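PDB 3GO9: insulinase family protease from Yersinia pestis, which belongs to the M16 (insulinase-like) peptidase family and is a predicted protease, although its substrate and proteolytic activity are not established. Local coordinates for residues Glu18-Pro24 with Asp405-Gln410; Phe70-Leu74 with Lys198-Tyr203; Asp267-Trp273 with Thr439-Gln445. All blocks are in the same frame, centred on the assembly; numbering follows the deposited sequence. Where two conformers were deposited one is given.

Three contacts illustrate how a two-part M16-type chain is held together by distant segments. In contact 1 the loop before strand 26-30, the first strand of the seven-stranded sheet, meets the start of helix 408-421, so the beginning of the chain is tied to its late helical part. Contact 2, which lies along the chain between the two segments of contact 1, packs helix 70-80 on helix 196-206 in the earlier half. Contact 3 follows it and pairs two strands of the five-stranded sheet in the later half; its segments alternate with those of contact 1. The centres lie about 37 to 40 Å apart and no two contacts touch, so each part of the fold has its own long-range closure.

Contact 1 (Glu18-Pro24 with Asp405-Gln410); sequences EALQPDP and DIAPEQ. With ZN (zinc ion), chain F.
Gln-410, in the first turn of helix 408-421, reaches across to Glu-18, Ala-19 and Gln-21, while nearby Pro-22 and Ile-406 form an isolated beta bridge just before the helix, whose N-cap position is taken by Ala-407. The loop preceding strand 26-30 is thereby tied to a helix start.

Side-chain hydrogen bonds centre on one primary amide. Gln-410 NE2 donates to Ala-19 O at 2.8 Å and to Glu-18 OE1 at 3.0 Å, both acceptors lying close to the amide plane, and Gln-410 OE1 accepts from Gln-21 N at 2.8 Å. The amide brackets Leu-20, and three bonds fix its rotation. Its reach comes from CG standing anti to the backbone N (chi1 -172°) with the chain extended beyond. The bond to Glu-18 is almost straight, at 175°, and comes from the anti side, tilted out of the carboxylate plane; OE1 also forms a salt bridge with Lys-413. Next door, Glu-409 OE1 binds a zinc ion at 2.1 Å, with OE2 at 2.6 Å.

Among backbone bonds, Ala-407 N gives its hydrogen to Gln-21 O at 2.9 Å, an oxygen that Ile-406 CA also touches through a C-H contact. Asp-23 N to Asp-405 O is weak.

Two like charges approach, Asp-23 OD2 and Asp-405 OD1 being 4.0 Å apart with the carboxylates steeply inclined. A water donating to OD2 of both residues, together with the salt bridge from Arg-395 to Asp-405 and the bond from Ala-25 N to Asp-23, probably offsets the repulsion.

Apolar touches are few, and one is made where Pro-24 CD rests 3.9 Å from Ala-407 CB.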
loop_
_atom_site.group_PDB
_atom_site.type_symbol
_atom_site.label_atom_id
_atom_site.label_comp_id
_atom_site.label_asym_id
_atom_site.label_seq_id
_atom_site.Cartn_x
_atom_site.Cartn_y
_atom_site.Cartn_z
ATOM N N GLU A 18 25.916 -4.516 -11.289
ATOM C CA GLU A 18 25.932 -3.106 -11.033
ATOM C C GLU A 18 25.113 -2.791 -9.771
ATOM O O GLU A 18 24.196 -3.561 -9.421
ATOM C CB GLU A 18 25.320 -2.341 -12.208
ATOM C CG GLU A 18 23.878 -2.681 -12.459
ATOM C CD GLU A 18 23.472 -2.432 -13.881
ATOM O OE1 GLU A 18 22.985 -1.313 -14.171
ATOM O OE2 GLU A 18 23.669 -3.336 -14.711
ATOM N N ALA A 19 25.422 -1.646 -9.168
ATOM C CA ALA A 19 24.654 -1.086 -8.090
ATOM C C ALA A 19 23.259 -0.667 -8.627
ATOM O O ALA A 19 23.169 -0.057 -9.688
ATOM C CB ALA A 19 25.313 0.107 -7.505
ATOM N N LEU A 20 22.210 -0.940 -7.865
ATOM C CA LEU A 20 20.913 -0.349 -8.205
ATOM C C LEU A 20 20.957 1.170 -8.053
ATOM O O LEU A 20 21.577 1.681 -7.115
ATOM C CB LEU A 20 19.787 -0.906 -7.325
ATOM C CG LEU A 20 19.562 -2.401 -7.428
ATOM C CD1 LEU A 20 18.462 -2.791 -6.411
ATOM C CD2 LEU A 20 19.185 -2.819 -8.849
ATOM N N GLN A 21 20.305 1.873 -8.975
ATOM C CA GLN A 21 20.259 3.321 -9.055
ATOM C C GLN A 21 18.876 3.805 -8.614
ATOM O O GLN A 21 17.900 3.581 -9.317
ATOM C CB GLN A 21 20.440 3.771 -10.529
ATOM C CG GLN A 21 21.768 3.476 -11.180
ATOM C CD GLN A 21 21.755 3.826 -12.667
ATOM O OE1 GLN A 21 20.995 4.709 -13.099
ATOM N NE2 GLN A 21 22.568 3.110 -13.462
ATOM N N PRO A 22 18.789 4.512 -7.505
ATOM C CA PRO A 22 17.524 5.204 -7.209
ATOM C C PRO A 22 17.112 6.102 -8.331
ATOM O O PRO A 22 17.949 6.671 -8.996
ATOM C CB PRO A 22 17.843 6.030 -5.952
ATOM C CG PRO A 22 19.028 5.236 -5.290
ATOM C CD PRO A 22 19.827 4.805 -6.486
ATOM N N ASP A 23 15.817 6.244 -8.583
ATOM C CA ASP A 23 15.393 6.992 -9.749
ATOM C C ASP A 23 15.718 8.473 -9.532
ATOM O O ASP A 23 15.175 9.079 -8.620
ATOM C CB ASP A 23 13.882 6.785 -9.929
ATOM C CG ASP A 23 13.322 7.513 -11.130
ATOM O OD1 ASP A 23 14.076 8.203 -11.841
ATOM O OD2 ASP A 23 12.112 7.365 -11.392
ATOM N N PRO A 24 16.608 9.070 -10.338
ATOM C CA PRO A 24 17.035 10.445 -10.107
ATOM C C PRO A 24 15.942 11.449 -10.487
ATOM O O PRO A 24 16.039 12.606 -10.105
ATOM C CB PRO A 24 18.275 10.583 -11.029
ATOM C CG PRO A 24 18.019 9.677 -12.106
ATOM C CD PRO A 24 17.318 8.479 -11.494
ATOM N N ASP A 405 12.490 1.637 -5.846
ATOM C CA ASP A 405 12.196 2.457 -7.053
ATOM C C ASP A 405 13.483 2.839 -7.768
ATOM O O ASP A 405 14.312 3.568 -7.235
ATOM C CB ASP A 405 11.405 3.725 -6.651
ATOM C CG ASP A 405 10.964 4.562 -7.816
ATOM O OD1 ASP A 405 11.463 4.308 -8.963
ATOM O OD2 ASP A 405 10.192 5.573 -7.523
ATOM N N ILE A 406 13.688 2.277 -8.944
ATOM C CA ILE A 406 14.940 2.409 -9.646
ATOM C C ILE A 406 14.813 3.250 -10.909
ATOM O O ILE A 406 13.717 3.364 -11.439
ATOM C CB ILE A 406 15.600 1.041 -9.974
ATOM C CG1 ILE A 406 14.781 0.150 -10.859
ATOM C CG2 ILE A 406 15.951 0.382 -8.642
ATOM C CD1 ILE A 406 15.576 -1.054 -11.348
ATOM N N ALA A 407 15.938 3.793 -11.392
ATOM C CA ALA A 407 15.926 4.553 -12.659
ATOM C C ALA A 407 15.275 3.732 -13.753
ATOM O O ALA A 407 15.556 2.548 -13.897
ATOM C CB ALA A 407 17.361 4.933 -13.065
ATOM N N PRO A 408 14.411 4.356 -14.561
ATOM C CA PRO A 408 13.668 3.533 -15.515
ATOM C C PRO A 408 14.558 2.927 -16.597
ATOM O O PRO A 408 14.272 1.812 -17.048
ATOM C CB PRO A 408 12.614 4.509 -16.087
ATOM C CG PRO A 408 13.084 5.892 -15.688
ATOM C CD PRO A 408 13.857 5.719 -14.404
ATOM N N GLU A 409 15.651 3.589 -16.997
ATOM C CA GLU A 409 16.538 2.967 -17.951
ATOM C C GLU A 409 17.225 1.750 -17.339
ATOM O O GLU A 409 17.448 0.758 -18.060
ATOM C CB GLU A 409 17.583 3.918 -18.501
ATOM C CG GLU A 409 16.997 4.976 -19.386
ATOM C CD GLU A 409 18.017 6.010 -19.703
ATOM O OE1 GLU A 409 18.423 6.723 -18.760
ATOM O OE2 GLU A 409 18.442 6.071 -20.848
ATOM N N GLN A 410 17.540 1.819 -16.048
ATOM C CA GLN A 410 18.160 0.637 -15.407
ATOM C C GLN A 410 17.143 -0.483 -15.299
ATOM O O GLN A 410 17.460 -1.632 -15.598
ATOM C CB GLN A 410 18.707 0.951 -14.038
ATOM C CG GLN A 410 19.534 -0.235 -13.467
ATOM C CD GLN A 410 20.090 0.070 -12.114
ATOM O OE1 GLN A 410 19.349 0.501 -11.249
ATOM N NE2 GLN A 410 21.439 -0.131 -11.927
HETATM ZN ZN ZN F . 19.657 8.097 -19.839
HETATM O O HOH W 1 9.910 6.768 -9.924
HETATM O O HOH W 2 14.186 5.724 -5.616
HETATM O O HOH W 3 18.078 8.969 -20.136
#

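Contact 2 (Phe70-Leu74 with Lys198-Tyr203); sequences FAHLL and KLKQFY. With ZN (zinc ion), chain C.
Phe-70 and Phe-202 are brought together by different first torsions: CG of Phe-70 lies beside its backbone N, opposite the carbonyl carbon (chi1 -81°), whereas CG of Phe-202 is swung fully away from its own N (chi1 176°). The rings then meet as a T-shaped pair, the edge of Phe-70 directed at the face of Phe-202, with planes at 82° and centroids 5.7 Å apart. The same face receives Phe-70 CB in a CH-pi contact, 4.0 Å from the Phe-202 centroid.

The motif is a helix-helix crossing in the earlier half of the fold, helix 70-80 meeting helix 196-206 almost at a right angle, with the axes of the two segments 10.5 Å apart. Leu-199 fills the middle of it. Its CD1 sits over one face of the Phe-70 ring, 3.8 Å from the centroid, and also meets Leu-74 CD2 at 3.6 Å, while its CD2 turns to Leu-73 CD2. The rim of the Phe-70 ring presses on the other helix, CE2 lying 3.5 Å from Leu-199 CA. Leu-74 works with both branches: CD1 comes in at the edge of the Phe-202 ring, and CD2 approaches Tyr-203 CB. The hydroxyl of Tyr-203 leaves the interface to bond with Thr-138 and Leu-142.

On another side of helix 70-80, His-72 NE2 binds a zinc ion at 2.0 Å, with Asp-158 OD2 and the backbone oxygen of Ile-160 as further ligands and Thr-109 bonded to ND1. His-72 probably matches the first histidine of the M16 HxxEH signature, whose glutamate and second histidine are not kept here, so the site is not canonical.

No hydrogen bond spans the two helix segments, so their mutual position rests on the fit of rings and methyl groups, which probably helps to position the turn that carries His-72.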
loop_
_atom_site.group_PDB
_atom_site.type_symbol
_atom_site.label_atom_id
_atom_site.label_comp_id
_atom_site.label_asym_id
_atom_site.label_seq_id
_atom_site.Cartn_x
_atom_site.Cartn_y
_atom_site.Cartn_z
ATOM N N PHE A 70 -6.696 10.250 19.537
ATOM C CA PHE A 70 -6.108 11.584 19.347
ATOM C C PHE A 70 -5.518 11.750 17.944
ATOM O O PHE A 70 -5.744 12.779 17.292
ATOM C CB PHE A 70 -5.038 11.899 20.405
ATOM C CG PHE A 70 -5.557 12.365 21.728
ATOM C CD1 PHE A 70 -6.878 12.226 22.119
ATOM C CD2 PHE A 70 -4.683 13.009 22.590
ATOM C CE1 PHE A 70 -7.295 12.739 23.329
ATOM C CE2 PHE A 70 -5.094 13.495 23.791
ATOM C CZ PHE A 70 -6.391 13.347 24.179
ATOM N N ALA A 71 -4.802 10.761 17.449
ATOM C CA ALA A 71 -4.156 10.946 16.132
ATOM C C ALA A 71 -5.203 11.057 15.038
ATOM O O ALA A 71 -5.006 11.728 14.003
ATOM C CB ALA A 71 -3.245 9.768 15.835
ATOM N N HIS A 72 -6.306 10.348 15.204
ATOM C CA HIS A 72 -7.395 10.414 14.187
ATOM C C HIS A 72 -8.177 11.731 14.266
ATOM O O HIS A 72 -8.774 12.159 13.252
ATOM C CB HIS A 72 -8.295 9.199 14.352
ATOM C CG HIS A 72 -9.273 9.005 13.241
ATOM N ND1 HIS A 72 -8.890 8.478 12.026
ATOM C CD2 HIS A 72 -10.612 9.150 13.199
ATOM C CE1 HIS A 72 -9.965 8.360 11.260
ATOM N NE2 HIS A 72 -11.002 8.801 11.937
ATOM N N LEU A 73 -8.239 12.338 15.433
ATOM C CA LEU A 73 -8.980 13.595 15.645
ATOM C C LEU A 73 -8.255 14.812 15.078
ATOM O O LEU A 73 -8.857 15.714 14.495
ATOM C CB LEU A 73 -9.305 13.834 17.127
ATOM C CG LEU A 73 -10.047 15.110 17.501
ATOM C CD1 LEU A 73 -11.316 15.238 16.749
ATOM C CD2 LEU A 73 -10.297 15.175 18.995
ATOM N N LEU A 74 -6.923 14.837 15.232
ATOM C CA LEU A 74 -6.138 16.016 14.850
ATOM C C LEU A 74 -6.451 16.473 13.432
ATOM O O LEU A 74 -6.681 17.645 13.231
ATOM C CB LEU A 74 -4.633 15.788 15.061
ATOM C CG LEU A 74 -4.102 15.579 16.480
ATOM C CD1 LEU A 74 -2.602 15.178 16.476
ATOM C CD2 LEU A 74 -4.370 16.839 17.310
ATOM N N LYS A 198 -4.282 18.133 26.922
ATOM C CA LYS A 198 -3.550 16.895 26.687
ATOM C C LYS A 198 -3.476 16.628 25.181
ATOM O O LYS A 198 -2.478 16.113 24.671
ATOM C CB LYS A 198 -4.175 15.702 27.364
ATOM C CG LYS A 198 -3.261 14.488 27.336
ATOM C CD LYS A 198 -3.675 13.407 28.308
ATOM C CE LYS A 198 -2.983 13.607 29.677
ATOM N NZ LYS A 198 -3.034 12.351 30.475
ATOM N N LEU A 199 -4.549 16.953 24.490
ATOM C CA LEU A 199 -4.537 16.821 23.025
ATOM C C LEU A 199 -3.455 17.708 22.397
ATOM O O LEU A 199 -2.774 17.287 21.463
ATOM C CB LEU A 199 -5.930 17.098 22.495
ATOM C CG LEU A 199 -6.130 17.023 20.984
ATOM C CD1 LEU A 199 -5.809 15.655 20.374
ATOM C CD2 LEU A 199 -7.519 17.434 20.597
ATOM N N LYS A 200 -3.332 18.952 22.867
ATOM C CA LYS A 200 -2.344 19.872 22.301
ATOM C C LYS A 200 -0.936 19.338 22.614
ATOM O O LYS A 200 -0.054 19.414 21.803
ATOM C CB LYS A 200 -2.482 21.255 22.939
ATOM C CG LYS A 200 -3.741 21.997 22.646
ATOM C CD LYS A 200 -3.677 23.403 23.372
ATOM C CE LYS A 200 -5.055 23.960 23.726
ATOM N NZ LYS A 200 -5.095 25.432 23.768
ATOM N N GLN A 201 -0.751 18.802 23.803
ATOM C CA GLN A 201 0.540 18.269 24.198
ATOM C C GLN A 201 0.921 17.082 23.320
ATOM O O GLN A 201 2.071 16.968 22.854
ATOM C CB GLN A 201 0.499 17.861 25.665
ATOM C CG GLN A 201 0.434 19.080 26.547
ATOM C CD GLN A 201 0.472 18.732 28.029
ATOM O OE1 GLN A 201 -0.281 17.870 28.514
ATOM N NE2 GLN A 201 1.354 19.416 28.760
ATOM N N PHE A 202 -0.061 16.240 23.016
ATOM C CA PHE A 202 0.152 15.095 22.114
ATOM C C PHE A 202 0.577 15.574 20.748
ATOM O O PHE A 202 1.515 15.074 20.159
ATOM C CB PHE A 202 -1.123 14.243 22.026
ATOM C CG PHE A 202 -1.051 13.107 21.069
ATOM C CD1 PHE A 202 -0.617 11.836 21.454
ATOM C CD2 PHE A 202 -1.511 13.244 19.796
ATOM C CE1 PHE A 202 -0.583 10.799 20.557
ATOM C CE2 PHE A 202 -1.456 12.216 18.898
ATOM C CZ PHE A 202 -1.017 10.979 19.276
ATOM N N TYR A 203 -0.146 16.555 20.225
ATOM C CA TYR A 203 0.183 17.136 18.934
ATOM C C TYR A 203 1.596 17.668 18.886
ATOM O O TYR A 203 2.352 17.390 17.935
ATOM C CB TYR A 203 -0.769 18.265 18.662
ATOM C CG TYR A 203 -0.407 19.152 17.505
ATOM C CD1 TYR A 203 -0.457 18.683 16.232
ATOM C CD2 TYR A 203 -0.087 20.472 17.713
ATOM C CE1 TYR A 203 -0.106 19.462 15.140
ATOM C CE2 TYR A 203 0.230 21.300 16.649
ATOM C CZ TYR A 203 0.209 20.795 15.350
ATOM O OH TYR A 203 0.525 21.650 14.302
HETATM ZN ZN ZN C . -12.623 8.335 10.822
HETATM O O HOH W 4 -13.349 8.392 12.290
HETATM O O HOH W 5 -12.512 6.544 10.219
#

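Contact 3 (Asp267-Trp273 with Thr439-Gln445); sequences DTLSLMW and TTLVLMQ
Ser-270 and Val-442 exchange two nearly straight backbone hydrogen bonds, Ser-270 N to Val-442 O at 2.8 Å and Val-442 N to Ser-270 O at 2.9 Å. Thr-268 with Met-444, and Met-272 with Thr-440, are likewise hydrogen-bonded pairs, giving a six-bond antiparallel ladder in the five-stranded sheet. At its end Met-272 O gains a second protein donor: Thr-439 OG1, 3.2 Å away, comes from above the carbonyl plane. A water donates to Met-272 O too and accepts from Thr-440 OG1.

Thr-439 is also packed over one face of the Trp-273 indole, its CB 3.9 Å from the centroid of the six-membered ring. With OG1 turned away from its own backbone N (chi1 -159°), the hydroxyl lies over the same ring system, toward its rim, while Trp-273 NE1 bonds to Gln-437.

Leu-269, Leu-271, Leu-441 and Leu-443 share one face of the sheet, against which helix 341-358 packs through Leu-341, Met-345 and Leu-352. Here Leu-443 CD1 lies 4.0 Å from Leu-269 CB. The other face carries Thr-268, Ser-270, Thr-440, Val-442 and the selenomethionines Met-272 and Met-444, and Ser-270 OG bonds to ND1 of His-333, a zinc ligand alongside Asp-320.

The chemistry thus differs by face: apolar on the leucine side, mixed on the other, where Ser-270 probably helps, as a second-shell partner, to orient the metal-binding imidazole.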
loop_
_atom_site.group_PDB
_atom_site.type_symbol
_atom_site.label_atom_id
_atom_site.label_comp_id
_atom_site.label_asym_id
_atom_site.label_seq_id
_atom_site.Cartn_x
_atom_site.Cartn_y
_atom_site.Cartn_z
ATOM N N ASP A 267 -19.530 -17.090 -0.494
ATOM C CA ASP A 267 -18.240 -17.425 0.164
ATOM C C ASP A 267 -17.068 -16.879 -0.630
ATOM O O ASP A 267 -17.129 -16.782 -1.844
ATOM C CB ASP A 267 -18.042 -18.944 0.319
ATOM C CG ASP A 267 -18.976 -19.583 1.330
ATOM O OD1 ASP A 267 -19.780 -18.867 1.940
ATOM O OD2 ASP A 267 -18.928 -20.822 1.505
ATOM N N THR A 268 -15.966 -16.590 0.062
ATOM C CA THR A 268 -14.675 -16.524 -0.611
ATOM C C THR A 268 -13.748 -17.442 0.145
ATOM O O THR A 268 -13.517 -17.218 1.318
ATOM C CB THR A 268 -14.073 -15.112 -0.615
ATOM O OG1 THR A 268 -14.947 -14.252 -1.383
ATOM C CG2 THR A 268 -12.703 -15.121 -1.231
ATOM N N LEU A 269 -13.263 -18.497 -0.490
ATOM C CA LEU A 269 -12.157 -19.246 0.059
ATOM C C LEU A 269 -10.852 -18.675 -0.453
ATOM O O LEU A 269 -10.626 -18.617 -1.673
ATOM C CB LEU A 269 -12.268 -20.740 -0.374
ATOM C CG LEU A 269 -11.074 -21.597 0.066
ATOM C CD1 LEU A 269 -11.051 -21.626 1.605
ATOM C CD2 LEU A 269 -11.163 -23.009 -0.474
ATOM N N SER A 270 -9.977 -18.264 0.476
ATOM C CA SER A 270 -8.678 -17.721 0.110
ATOM C C SER A 270 -7.612 -18.769 0.449
ATOM O O SER A 270 -7.636 -19.364 1.527
ATOM C CB SER A 270 -8.409 -16.384 0.784
ATOM O OG SER A 270 -9.393 -15.399 0.340
ATOM N N LEU A 271 -6.749 -19.025 -0.516
ATOM C CA LEU A 271 -5.570 -19.869 -0.343
ATOM C C LEU A 271 -4.448 -18.865 -0.183
ATOM O O LEU A 271 -4.077 -18.147 -1.147
ATOM C CB LEU A 271 -5.351 -20.780 -1.582
ATOM C CG LEU A 271 -6.539 -21.600 -2.074
ATOM C CD1 LEU A 271 -6.053 -22.499 -3.253
ATOM C CD2 LEU A 271 -7.222 -22.440 -1.028
HETATM N N MSE A 272 -3.882 -18.785 1.031
HETATM C CA MSE A 272 -2.971 -17.686 1.404
HETATM C C MSE A 272 -1.597 -18.160 1.738
HETATM O O MSE A 272 -1.440 -19.206 2.346
HETATM C CB MSE A 272 -3.355 -16.961 2.710
HETATM C CG MSE A 272 -4.754 -16.946 3.163
HETATM SE SE MSE A 272 -5.030 -15.105 3.553
HETATM C CE MSE A 272 -5.026 -14.787 1.660
ATOM N N TRP A 273 -0.608 -17.349 1.406
ATOM C CA TRP A 273 0.760 -17.534 1.897
ATOM C C TRP A 273 1.252 -16.198 2.483
ATOM O O TRP A 273 1.037 -15.130 1.894
ATOM C CB TRP A 273 1.679 -17.947 0.750
ATOM C CG TRP A 273 1.423 -19.293 0.177
ATOM C CD1 TRP A 273 2.095 -20.433 0.485
ATOM C CD2 TRP A 273 0.446 -19.658 -0.812
ATOM N NE1 TRP A 273 1.599 -21.498 -0.234
ATOM C CE2 TRP A 273 0.585 -21.049 -1.040
ATOM C CE3 TRP A 273 -0.571 -18.966 -1.487
ATOM C CZ2 TRP A 273 -0.229 -21.752 -1.946
ATOM C CZ3 TRP A 273 -1.392 -19.681 -2.390
ATOM C CH2 TRP A 273 -1.195 -21.063 -2.608
ATOM N N THR A 439 -0.350 -23.976 1.770
ATOM C CA THR A 439 -1.239 -22.830 1.846
ATOM C C THR A 439 -1.966 -22.825 3.193
ATOM O O THR A 439 -1.972 -23.815 3.962
ATOM C CB THR A 439 -2.270 -22.839 0.678
ATOM O OG1 THR A 439 -2.757 -21.509 0.499
ATOM C CG2 THR A 439 -3.395 -23.810 0.950
ATOM N N THR A 440 -2.568 -21.658 3.489
ATOM C CA THR A 440 -3.437 -21.472 4.610
ATOM C C THR A 440 -4.821 -21.206 4.072
ATOM O O THR A 440 -4.979 -20.287 3.263
ATOM C CB THR A 440 -2.966 -20.325 5.464
ATOM O OG1 THR A 440 -1.661 -20.657 5.986
ATOM C CG2 THR A 440 -3.917 -20.060 6.616
ATOM N N LEU A 441 -5.793 -21.994 4.505
ATOM C CA LEU A 441 -7.172 -21.845 4.032
ATOM C C LEU A 441 -7.944 -20.878 4.885
ATOM O O LEU A 441 -8.184 -21.129 6.076
ATOM C CB LEU A 441 -7.921 -23.165 3.980
ATOM C CG LEU A 441 -7.299 -24.304 3.208
ATOM C CD1 LEU A 441 -8.221 -25.563 3.271
ATOM C CD2 LEU A 441 -7.025 -23.876 1.787
ATOM N N VAL A 442 -8.420 -19.806 4.263
ATOM C CA VAL A 442 -9.202 -18.809 4.977
ATOM C C VAL A 442 -10.558 -18.692 4.279
ATOM O O VAL A 442 -10.630 -18.189 3.172
ATOM C CB VAL A 442 -8.483 -17.475 5.011
ATOM C CG1 VAL A 442 -9.430 -16.443 5.707
ATOM C CG2 VAL A 442 -7.109 -17.584 5.708
ATOM N N LEU A 443 -11.605 -19.119 4.948
ATOM C CA LEU A 443 -12.958 -19.145 4.354
ATOM C C LEU A 443 -13.753 -18.020 4.958
ATOM O O LEU A 443 -14.011 -18.052 6.167
ATOM C CB LEU A 443 -13.668 -20.438 4.670
ATOM C CG LEU A 443 -15.071 -20.543 4.037
ATOM C CD1 LEU A 443 -15.049 -20.502 2.519
ATOM C CD2 LEU A 443 -15.736 -21.769 4.520
HETATM N N MSE A 444 -14.208 -17.103 4.114
HETATM C CA MSE A 444 -15.130 -16.065 4.588
HETATM C C MSE A 444 -16.533 -16.557 4.231
HETATM O O MSE A 444 -16.752 -16.982 3.108
HETATM C CB MSE A 444 -14.876 -14.753 3.903
HETATM C CG MSE A 444 -13.454 -14.487 3.592
HETATM SE SE MSE A 444 -12.444 -14.023 5.192
HETATM C CE MSE A 444 -13.115 -12.213 5.052
ATOM N N GLN A 445 -17.442 -16.548 5.195
ATOM C CA GLN A 445 -18.854 -16.849 4.929
ATOM C C GLN A 445 -19.763 -15.641 5.173
ATOM O O GLN A 445 -19.448 -14.783 6.011
ATOM C CB GLN A 445 -19.294 -17.973 5.799
ATOM C CG GLN A 445 -18.638 -19.268 5.382
ATOM C CD GLN A 445 -19.115 -20.428 6.165
ATOM O OE1 GLN A 445 -18.435 -20.862 7.101
ATOM N NE2 GLN A 445 -20.273 -20.963 5.802
HETATM O O HOH W 6 0.385 -20.567 3.923
#